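PDB 6HZI: peptidoglycan D,D-transpeptidase FtsI from Burkholderia pseudomallei, which probably catalyses the D,D-transpeptidation that cross-links peptide stems of peptidoglycan during cell-wall synthesis, in the manner of other penicillin-binding proteins. Local coordinates for residues L8-S12 and K13-I17; A24-K28 and F29-A33; R170-E173 and Q174-M177; D320-A324 and L325-P329. One frame throughout, in Å; residues are numbered along the deposited sequence.

Overall arrangement
Three of the four contacts mark the ends of two helices that lie against each other, and the fourth opens a separate helix. Interactions 1 and 2 are the start and finish of helix 12-28, with centres about 21 Å apart. Interaction 4 ends helix 310-324 and touches interaction 1, centres about 14 Å apart: Ile-17 CG2 lies 3.6 Å from Asp-320 CB and Ile-17 CD1 lies 3.8 Å from Ala-324 CB. Interaction 3, at the start of helix 171-178, is some 40 Å from interaction 1, centre to centre, across the middle of the chain. None of them includes Ser-67 or Lys-70, the likely SxxK pair of the active site.

Interaction 1: residues L8-S12 and K13-I17; sequences LSIDS and KIQYI
Asp-11 OD1 accepts the backbone N-H of Lys-13 at 2.8 Å, the shortest polar bond of this turn. The N-H...O angle is 137°, bent rather than straight, and the nitrogen meets OD1 nearly along its C-O bond. The geometry follows from chi1 of -175°, which sets CG opposite the backbone N and swings the carboxylate forward over the first helical turn. A side-chain oxygen of one residue holding the N-H two residues on is an Asx turn, and here it caps the start of helix 12-28. The main chain of the same residue takes part as well: Gln-15 N reaches Asp-11 O at 2.9 Å with an angle of 163°, so Asp-11 is held by both its side chain and its carbonyl. One residue along, Tyr-16 N bonds to Ser-12 O at 2.9 Å and carries the helical pattern forward.

Two side-chain contacts accompany the cap. Ile-14 CD1 lies 3.7 Å from Asp-11 CB, the two side chains crossing at about a right angle, while Ile-10 CG2 lies beside Gln-15 OE1 at 3.9 Å. That amide oxygen has its polar partner in Leu-49 N of strand 46-52, and backbone bonding of Asp-11 with Leu-47 ties the cap to the same strand. The carboxylate faces the positive end of the helix dipole, which would probably favour its charged form; Lys-13 extends away and does not pair with it. Together these features are those of an aspartate N-cap at a helix that begins beside an edge strand.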
loop_
_atom_site.group_PDB
_atom_site.type_symbol
_atom_site.label_atom_id
_atom_site.label_comp_id
_atom_site.label_asym_id
_atom_site.label_seq_id
_atom_site.Cartn_x
_atom_site.Cartn_y
_atom_site.Cartn_z
ATOM N N LEU A 8 25.412 0.407 4.378
ATOM C CA LEU A 8 23.951 0.352 4.633
ATOM C C LEU A 8 23.252 1.575 4.036
ATOM O O LEU A 8 23.860 2.633 3.941
ATOM C CB LEU A 8 23.717 0.291 6.129
ATOM C CG LEU A 8 24.150 -1.005 6.794
ATOM C CD1 LEU A 8 23.327 -1.164 8.032
ATOM C CD2 LEU A 8 23.912 -2.225 5.897
ATOM N N SER A 9 22.007 1.407 3.634
ATOM C CA SER A 9 21.181 2.448 2.954
ATOM C C SER A 9 20.383 3.173 4.034
ATOM O O SER A 9 19.908 4.233 3.754
ATOM C CB SER A 9 20.228 1.819 1.942
ATOM O OG SER A 9 19.512 0.713 2.544
ATOM N N ILE A 10 20.300 2.614 5.243
ATOM C CA ILE A 10 19.508 3.216 6.332
ATOM C C ILE A 10 20.133 4.543 6.736
ATOM O O ILE A 10 21.330 4.605 6.965
ATOM C CB ILE A 10 19.314 2.209 7.460
ATOM C CG1 ILE A 10 18.298 1.166 6.963
ATOM C CG2 ILE A 10 18.848 2.906 8.737
ATOM C CD1 ILE A 10 18.063 0.024 7.878
ATOM N N ASP A 11 19.337 5.606 6.675
ATOM C CA ASP A 11 19.736 6.946 7.143
ATOM C C ASP A 11 19.346 7.063 8.624
ATOM O O ASP A 11 18.177 7.107 8.902
ATOM C CB ASP A 11 19.117 8.024 6.247
ATOM C CG ASP A 11 19.549 9.453 6.553
ATOM O OD1 ASP A 11 19.666 9.806 7.698
ATOM O OD2 ASP A 11 19.677 10.210 5.642
ATOM N N SER A 12 20.316 7.198 9.529
ATOM C CA SER A 12 20.076 7.488 10.965
ATOM C C SER A 12 18.964 8.540 11.169
ATOM O O SER A 12 18.151 8.268 12.042
ATOM C CB SER A 12 21.353 7.840 11.707
ATOM O OG SER A 12 21.768 9.129 11.343
ATOM N N LYS A 13 18.916 9.674 10.441
ATOM C CA LYS A 13 17.885 10.738 10.642
ATOM C C LYS A 13 16.487 10.166 10.338
ATOM O O LYS A 13 15.541 10.363 11.092
ATOM C CB LYS A 13 18.094 11.941 9.716
ATOM C CG LYS A 13 19.302 12.812 10.015
ATOM C CD LYS A 13 19.536 13.940 8.984
ATOM C CE LYS A 13 20.894 14.615 9.111
ATOM N NZ LYS A 13 21.112 15.580 8.006
ATOM N N ILE A 14 16.348 9.525 9.199
ATOM C CA ILE A 14 15.039 9.007 8.719
ATOM C C ILE A 14 14.612 7.855 9.627
ATOM O O ILE A 14 13.430 7.758 9.959
ATOM C CB ILE A 14 15.132 8.645 7.226
ATOM C CG1 ILE A 14 15.533 9.892 6.431
ATOM C CG2 ILE A 14 13.822 8.046 6.730
ATOM C CD1 ILE A 14 16.027 9.563 5.060
ATOM N N GLN A 15 15.561 7.055 10.070
ATOM C CA GLN A 15 15.290 5.928 10.977
ATOM C C GLN A 15 14.760 6.543 12.269
ATOM O O GLN A 15 13.747 6.041 12.788
ATOM C CB GLN A 15 16.520 5.031 11.173
ATOM C CG GLN A 15 16.280 3.865 12.124
ATOM C CD GLN A 15 15.708 2.627 11.479
ATOM O OE1 GLN A 15 15.314 2.677 10.295
ATOM N NE2 GLN A 15 15.669 1.525 12.264
ATOM N N TYR A 16 15.389 7.607 12.758
ATOM C CA TYR A 16 14.965 8.193 14.053
ATOM C C TYR A 16 13.565 8.799 13.893
ATOM O O TYR A 16 12.655 8.494 14.692
ATOM C CB TYR A 16 15.968 9.205 14.604
ATOM C CG TYR A 16 15.532 9.718 15.953
ATOM C CD1 TYR A 16 15.501 8.861 17.051
ATOM C CD2 TYR A 16 15.077 11.012 16.114
ATOM C CE1 TYR A 16 15.014 9.278 18.273
ATOM C CE2 TYR A 16 14.595 11.440 17.338
ATOM C CZ TYR A 16 14.574 10.577 18.422
ATOM O OH TYR A 16 14.136 10.980 19.645
ATOM N N ILE A 17 13.388 9.615 12.864
ATOM C CA ILE A 17 12.074 10.195 12.490
ATOM C C ILE A 17 11.021 9.090 12.418
ATOM O O ILE A 17 9.860 9.344 12.806
ATOM C CB ILE A 17 12.172 10.864 11.126
ATOM C CG1 ILE A 17 12.805 12.248 11.256
ATOM C CG2 ILE A 17 10.797 10.868 10.455
ATOM C CD1 ILE A 17 13.176 12.857 9.900
#

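Interaction 2: residues A24-K28 and F29-A33; sequences AAVEK and FHAKA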
loop_
_atom_site.group_PDB
_atom_site.type_symbol
_atom_site.label_atom_id
_atom_site.label_comp_id
_atom_site.label_asym_id
_atom_site.label_seq_id
_atom_site.Cartn_x
_atom_site.Cartn_y
_atom_site.Cartn_z
ATOM N N ALA A 24 5.282 6.872 19.052
ATOM C CA ALA A 24 4.280 7.850 19.549
ATOM C C ALA A 24 2.865 7.347 19.229
ATOM O O ALA A 24 2.011 7.421 20.122
ATOM C CB ALA A 24 4.507 9.220 18.965
ATOM N N ALA A 25 2.646 6.846 18.006
ATOM C CA ALA A 25 1.352 6.331 17.503
ATOM C C ALA A 25 0.970 5.083 18.285
ATOM O O ALA A 25 -0.196 4.972 18.776
ATOM C CB ALA A 25 1.460 5.999 16.034
ATOM N N VAL A 26 1.900 4.147 18.404
ATOM C CA VAL A 26 1.572 2.867 19.084
ATOM C C VAL A 26 1.135 3.165 20.530
ATOM O O VAL A 26 0.233 2.476 21.018
ATOM C CB VAL A 26 2.739 1.886 18.989
ATOM C CG1 VAL A 26 2.558 0.733 19.958
ATOM C CG2 VAL A 26 2.897 1.389 17.561
ATOM N N GLU A 27 1.728 4.176 21.161
ATOM C CA GLU A 27 1.507 4.523 22.586
ATOM C C GLU A 27 0.179 5.295 22.689
ATOM O O GLU A 27 -0.731 4.821 23.419
ATOM C CB GLU A 27 2.722 5.280 23.124
ATOM C CG GLU A 27 3.847 4.345 23.597
ATOM C CD GLU A 27 5.122 5.024 24.105
ATOM O OE1 GLU A 27 5.242 6.274 23.928
ATOM O OE2 GLU A 27 6.018 4.308 24.640
ATOM N N LYS A 28 0.049 6.393 21.936
ATOM C CA LYS A 28 -1.149 7.280 21.852
ATOM C C LYS A 28 -2.456 6.509 21.578
ATOM O O LYS A 28 -3.489 6.991 22.007
ATOM C CB LYS A 28 -0.976 8.313 20.732
ATOM C CG LYS A 28 -2.223 9.131 20.418
ATOM C CD LYS A 28 -1.931 10.481 19.812
ATOM C CE LYS A 28 -3.076 11.467 19.970
ATOM N NZ LYS A 28 -2.656 12.816 19.512
ATOM N N PHE A 29 -2.429 5.412 20.827
ATOM C CA PHE A 29 -3.595 4.575 20.442
ATOM C C PHE A 29 -3.542 3.245 21.203
ATOM O O PHE A 29 -4.345 2.348 20.910
ATOM C CB PHE A 29 -3.663 4.304 18.933
ATOM C CG PHE A 29 -3.693 5.531 18.047
ATOM C CD1 PHE A 29 -4.690 6.484 18.173
ATOM C CD2 PHE A 29 -2.747 5.713 17.040
ATOM C CE1 PHE A 29 -4.721 7.603 17.346
ATOM C CE2 PHE A 29 -2.772 6.834 16.220
ATOM C CZ PHE A 29 -3.761 7.782 16.371
ATOM N N HIS A 30 -2.650 3.121 22.174
ATOM C CA HIS A 30 -2.530 1.924 23.060
ATOM C C HIS A 30 -2.656 0.685 22.190
ATOM O O HIS A 30 -3.580 -0.110 22.414
ATOM C CB HIS A 30 -3.547 1.942 24.224
ATOM C CG HIS A 30 -3.411 3.152 25.081
ATOM N ND1 HIS A 30 -3.963 4.401 24.713
ATOM C CD2 HIS A 30 -2.728 3.347 26.232
ATOM C CE1 HIS A 30 -3.630 5.308 25.626
ATOM N NE2 HIS A 30 -2.874 4.686 26.570
ATOM N N ALA A 31 -1.775 0.570 21.198
ATOM C CA ALA A 31 -1.833 -0.502 20.186
ATOM C C ALA A 31 -0.966 -1.634 20.697
ATOM O O ALA A 31 -0.174 -1.354 21.613
ATOM C CB ALA A 31 -1.365 0.004 18.847
ATOM N N LYS A 32 -1.095 -2.823 20.106
ATOM C CA LYS A 32 -0.252 -3.993 20.452
ATOM C C LYS A 32 1.168 -3.817 19.877
ATOM O O LYS A 32 2.146 -4.363 20.471
ATOM C CB LYS A 32 -0.965 -5.263 19.967
ATOM C CG LYS A 32 -0.084 -6.462 19.664
ATOM C CD LYS A 32 -0.860 -7.715 19.298
ATOM C CE LYS A 32 0.007 -8.950 19.463
ATOM N NZ LYS A 32 -0.616 -10.172 18.899
ATOM N N ALA A 33 1.299 -3.118 18.744
ATOM C CA ALA A 33 2.507 -3.156 17.881
ATOM C C ALA A 33 2.347 -2.282 16.629
ATOM O O ALA A 33 1.211 -1.993 16.150
ATOM C CB ALA A 33 2.826 -4.578 17.476
#
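Glu-27 O sits over one face of the His-30 imidazole, 3.4 Å above the ring centre, and the phenyl ring of Phe-29 has Lys-28 CG over one face, offset toward the rim. Ala-25 O approaches Phe-29 CD2 obliquely, at 3.2 Å. Both rings belong to the Schellman motif that ends helix 12-28, with His-30 as the C-prime residue at a positive phi of 43°.

Two bonds define it. Ala-31 N points back to Val-26 O at 2.8 Å, almost perfectly straight at 178° and in the carbonyl plane. His-30 N donates to Glu-27 O at 2.9 Å, but from above the carbonyl plane, 63° out of it. Ahead of these, Phe-29 N still makes the last regular helical bond, to Ala-25 O.

The imidazole is fixed at its polar end too: ND1 bonds to the hydroxyl of Thr-301. Phe-29 turns inward onto Pro-299, Phe-305 and Val-309. Ala-31 packs on Val-296 of strand 290-297, and strand 33-40 begins two residues on, at Ala-33. Across the turn, Val-26 CG1 lies 4.1 Å from Ala-31 CB. Val-26 CG2 lies 3.8 Å from Ala-33 C.

Interaction 3: residues R170-E173 and Q174-M177; sequences RRIE and QATM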
loop_
_atom_site.group_PDB
_atom_site.type_symbol
_atom_site.label_atom_id
_atom_site.label_comp_id
_atom_site.label_asym_id
_atom_site.label_seq_id
_atom_site.Cartn_x
_atom_site.Cartn_y
_atom_site.Cartn_z
ATOM N N ARG A 170 -12.158 -19.763 -7.219
ATOM C CA ARG A 170 -13.598 -19.522 -7.494
ATOM C C ARG A 170 -13.742 -18.037 -7.861
ATOM O O ARG A 170 -12.943 -17.210 -7.373
ATOM C CB ARG A 170 -14.456 -19.894 -6.275
ATOM C CG ARG A 170 -14.395 -21.360 -5.850
ATOM C CD ARG A 170 -14.888 -21.526 -4.420
ATOM N NE ARG A 170 -16.313 -21.245 -4.369
ATOM C CZ ARG A 170 -17.026 -20.991 -3.271
ATOM N NH1 ARG A 170 -16.452 -20.948 -2.079
ATOM N NH2 ARG A 170 -18.328 -20.774 -3.373
ATOM N N ARG A 171 -14.739 -17.677 -8.654
ATOM C CA ARG A 171 -14.940 -16.274 -9.117
ATOM C C ARG A 171 -15.074 -15.306 -7.924
ATOM O O ARG A 171 -14.593 -14.171 -8.060
ATOM C CB ARG A 171 -16.143 -16.194 -10.054
ATOM C CG ARG A 171 -16.220 -14.897 -10.843
ATOM C CD ARG A 171 -17.199 -14.990 -11.999
ATOM N NE ARG A 171 -18.539 -15.425 -11.576
ATOM C CZ ARG A 171 -19.681 -14.931 -12.056
ATOM N NH1 ARG A 171 -19.656 -13.967 -12.959
ATOM N NH2 ARG A 171 -20.847 -15.359 -11.607
ATOM N N ILE A 172 -15.682 -15.729 -6.813
ATOM C CA ILE A 172 -15.847 -14.944 -5.553
ATOM C C ILE A 172 -14.484 -14.708 -4.839
ATOM O O ILE A 172 -14.363 -13.752 -4.025
ATOM C CB ILE A 172 -16.848 -15.675 -4.645
ATOM C CG1 ILE A 172 -17.218 -14.883 -3.395
ATOM C CG2 ILE A 172 -16.322 -17.032 -4.227
ATOM C CD1 ILE A 172 -17.685 -13.453 -3.657
ATOM N N GLU A 173 -13.484 -15.565 -5.047
ATOM C CA GLU A 173 -12.140 -15.367 -4.458
ATOM C C GLU A 173 -11.384 -14.312 -5.279
ATOM O O GLU A 173 -10.747 -13.458 -4.673
ATOM C CB GLU A 173 -11.425 -16.715 -4.368
ATOM C CG GLU A 173 -11.985 -17.560 -3.238
ATOM C CD GLU A 173 -11.950 -19.062 -3.448
ATOM O OE1 GLU A 173 -11.673 -19.516 -4.587
ATOM O OE2 GLU A 173 -12.195 -19.766 -2.468
ATOM N N GLN A 174 -11.438 -14.388 -6.607
ATOM C CA GLN A 174 -10.995 -13.282 -7.480
ATOM C C GLN A 174 -11.623 -11.975 -6.964
ATOM O O GLN A 174 -10.951 -10.965 -6.889
ATOM C CB GLN A 174 -11.381 -13.543 -8.936
ATOM C CG GLN A 174 -10.781 -12.509 -9.882
ATOM C CD GLN A 174 -10.887 -12.929 -11.321
ATOM O OE1 GLN A 174 -11.049 -14.099 -11.589
ATOM N NE2 GLN A 174 -10.790 -11.994 -12.258
ATOM N N ALA A 175 -12.887 -11.993 -6.579
ATOM C CA ALA A 175 -13.551 -10.760 -6.130
ATOM C C ALA A 175 -12.857 -10.314 -4.854
ATOM O O ALA A 175 -12.382 -9.178 -4.827
ATOM C CB ALA A 175 -15.029 -10.981 -5.899
ATOM N N THR A 176 -12.856 -11.172 -3.821
ATOM C CA THR A 176 -12.339 -10.820 -2.473
ATOM C C THR A 176 -10.895 -10.347 -2.672
ATOM O O THR A 176 -10.530 -9.342 -2.084
ATOM C CB THR A 176 -12.431 -11.959 -1.448
ATOM O OG1 THR A 176 -11.701 -13.074 -1.976
ATOM C CG2 THR A 176 -13.864 -12.320 -1.114
ATOM N N MET A 177 -10.126 -11.016 -3.530
ATOM C CA MET A 177 -8.700 -10.667 -3.695
ATOM C C MET A 177 -8.580 -9.286 -4.369
ATOM O O MET A 177 -7.615 -8.515 -4.022
ATOM C CB MET A 177 -7.977 -11.753 -4.486
ATOM C CG MET A 177 -7.568 -12.966 -3.639
ATOM S SD MET A 177 -6.627 -14.087 -4.727
ATOM C CE MET A 177 -7.829 -15.408 -4.864
#
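A chi1 of 58° on Thr-176 places OG1 between its own backbone N and carbonyl carbon, within 2.9 Å of Glu-173 O. The single hydroxyl proton has a second acceptor in Tyr-181 O, so which oxygen it serves is unsettled. Met-177 curls onto the same carbonyl: a bend at chi3, -110°, folds the end of the chain back until CE lies 3.5 Å from Glu-173 O and 3.9 Å from Glu-173 CB. Glu-173 O is also the acceptor for Met-177 N at 2.8 Å.

Glu-173 OE1, whose side chain returns to the start of the helix, takes the N-H of Arg-170 at 2.7 Å, met nearly end-on to its C-O bond. Arg-170 O receives two donors. One is Glu-173 N; the other bond is longer, Gln-174 N to Arg-170 O at 3.3 Å. Ile-172 CD1 meets Ala-175 CB at 4.3 Å. Gln-174 NE2 bonds to Met-133 O, and Arg-171 forms a salt bridge with Asp-99.

A glutamate three places after the N-cap residue, accepting that residue's N-H, forms one half of a capping box, here opening helix 171-178 of the transpeptidase domain.

Interaction 4: residues D320-A324 and L325-P329; sequences DTLRA and LNVPP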
loop_
_atom_site.group_PDB
_atom_site.type_symbol
_atom_site.label_atom_id
_atom_site.label_comp_id
_atom_site.label_asym_id
_atom_site.label_seq_id
_atom_site.Cartn_x
_atom_site.Cartn_y
_atom_site.Cartn_z
ATOM N N ASP A 320 8.303 14.892 7.839
ATOM C CA ASP A 320 9.613 15.012 8.537
ATOM C C ASP A 320 10.680 14.542 7.548
ATOM O O ASP A 320 11.729 15.171 7.448
ATOM C CB ASP A 320 9.632 14.269 9.883
ATOM C CG ASP A 320 8.743 14.906 10.941
ATOM O OD1 ASP A 320 8.449 16.109 10.802
ATOM O OD2 ASP A 320 8.320 14.191 11.890
ATOM N N THR A 321 10.417 13.449 6.833
ATOM C CA THR A 321 11.460 12.813 5.992
ATOM C C THR A 321 11.801 13.741 4.823
ATOM O O THR A 321 12.992 13.833 4.429
ATOM C CB THR A 321 11.016 11.449 5.457
ATOM O OG1 THR A 321 10.853 10.515 6.527
ATOM C CG2 THR A 321 12.038 10.908 4.496
ATOM N N LEU A 322 10.774 14.335 4.215
ATOM C CA LEU A 322 10.971 15.184 3.021
ATOM C C LEU A 322 11.708 16.449 3.479
ATOM O O LEU A 322 12.703 16.805 2.810
ATOM C CB LEU A 322 9.618 15.510 2.378
ATOM C CG LEU A 322 8.976 14.396 1.548
ATOM C CD1 LEU A 322 7.625 14.853 1.015
ATOM C CD2 LEU A 322 9.874 13.976 0.386
ATOM N N ARG A 323 11.299 17.064 4.600
ATOM C CA ARG A 323 12.104 18.190 5.193
ATOM C C ARG A 323 13.573 17.777 5.403
ATOM O O ARG A 323 14.439 18.392 4.748
ATOM C CB ARG A 323 11.425 18.715 6.448
ATOM C CG ARG A 323 10.182 19.509 6.074
ATOM C CD ARG A 323 9.694 20.201 7.310
ATOM N NE ARG A 323 8.936 19.291 8.156
ATOM C CZ ARG A 323 7.674 18.964 7.939
ATOM N NH1 ARG A 323 7.060 19.461 6.873
ATOM N NH2 ARG A 323 7.051 18.136 8.770
ATOM N N ALA A 324 13.821 16.663 6.109
ATOM C CA ALA A 324 15.149 16.025 6.329
ATOM C C ALA A 324 15.933 15.799 5.031
ATOM O O ALA A 324 17.133 15.811 5.107
ATOM C CB ALA A 324 14.970 14.734 7.067
ATOM N N LEU A 325 15.284 15.629 3.883
ATOM C CA LEU A 325 15.933 15.439 2.560
ATOM C C LEU A 325 16.072 16.784 1.819
ATOM O O LEU A 325 16.497 16.779 0.635
ATOM C CB LEU A 325 15.049 14.456 1.787
ATOM C CG LEU A 325 15.158 12.998 2.231
ATOM C CD1 LEU A 325 14.178 12.126 1.477
ATOM C CD2 LEU A 325 16.567 12.467 2.048
ATOM N N ASN A 326 15.674 17.899 2.445
ATOM C CA ASN A 326 15.630 19.253 1.809
ATOM C C ASN A 326 14.813 19.208 0.504
ATOM O O ASN A 326 15.218 19.811 -0.520
ATOM C CB ASN A 326 17.046 19.816 1.626
ATOM C CG ASN A 326 17.604 20.325 2.936
ATOM O OD1 ASN A 326 16.958 21.111 3.630
ATOM N ND2 ASN A 326 18.775 19.838 3.312
ATOM N N VAL A 327 13.665 18.535 0.522
ATOM C CA VAL A 327 12.730 18.590 -0.630
ATOM C C VAL A 327 11.826 19.783 -0.399
ATOM O O VAL A 327 11.174 19.842 0.644
ATOM C CB VAL A 327 11.913 17.303 -0.819
ATOM C CG1 VAL A 327 11.048 17.402 -2.089
ATOM C CG2 VAL A 327 12.813 16.070 -0.840
ATOM N N PRO A 328 11.763 20.742 -1.354
ATOM C CA PRO A 328 10.926 21.941 -1.196
ATOM C C PRO A 328 9.437 21.627 -1.244
ATOM O O PRO A 328 9.002 20.821 -2.068
ATOM C CB PRO A 328 11.242 22.817 -2.406
ATOM C CG PRO A 328 12.474 22.180 -3.040
ATOM C CD PRO A 328 12.492 20.722 -2.635
ATOM N N PRO A 329 8.600 22.261 -0.402
ATOM C CA PRO A 329 7.147 22.166 -0.576
ATOM C C PRO A 329 6.771 22.379 -2.055
ATOM O O PRO A 329 7.416 23.199 -2.706
ATOM C CB PRO A 329 6.605 23.231 0.385
ATOM C CG PRO A 329 7.656 23.273 1.482
ATOM C CD PRO A 329 8.974 23.100 0.746
#
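Leu-325 and Thr-321 form the close-packed side of this helix end: their side chains run side by side, Leu-325 CD1 lying 3.9 Å from Thr-321 CG2, while Leu-325 CG approaches Thr-321 O to 3.2 Å. Leu-325 has its CG opposite the carbonyl carbon (chi1 -75°), which brings the side chain beside that of Thr-321. A second apolar pair, Leu-322 CD2 and Val-327 CG2 at 3.8 Å, joins the helix to the chain leaving it.

The backbone evidence identifies a Schellman motif, with Asn-326 at a positive phi of 54°. Val-327 N returns to Leu-322 O at 3.0 Å, close to straight at 172°. Asn-326 N holds Arg-323 O at 2.7 Å, approaching from above the carbonyl plane. Leu-325 N, by contrast, is shared between Thr-321 O and Leu-322 O, and both of these bonds are weak.

On the solvent side the fit is slacker. Asn-326 and Arg-323 are exposed; the asparagine amide comes no nearer to the helix than Asn-326 OD1 to Arg-323 O, 3.9 Å. Arg-323 folds back along its own helix to a salt bridge, NH2 to Asp-320 OD1 at 3.2 Å, meeting the carboxylate on its anti side and out of its plane. The other oxygen of Asp-320 bonds to Asn-21.

Helix 12-28 packs on Asp-320, Thr-321 and Ala-324 through Ile-14 and Ile-17. Tyr-253 touches Leu-322 and Arg-323 and its hydroxyl is hydrogen-bonded to Val-327 O, while Arg-289 touches Leu-325 and Val-327. Thr-321 and Leu-325 rest on Ile-290 of strand 290-297.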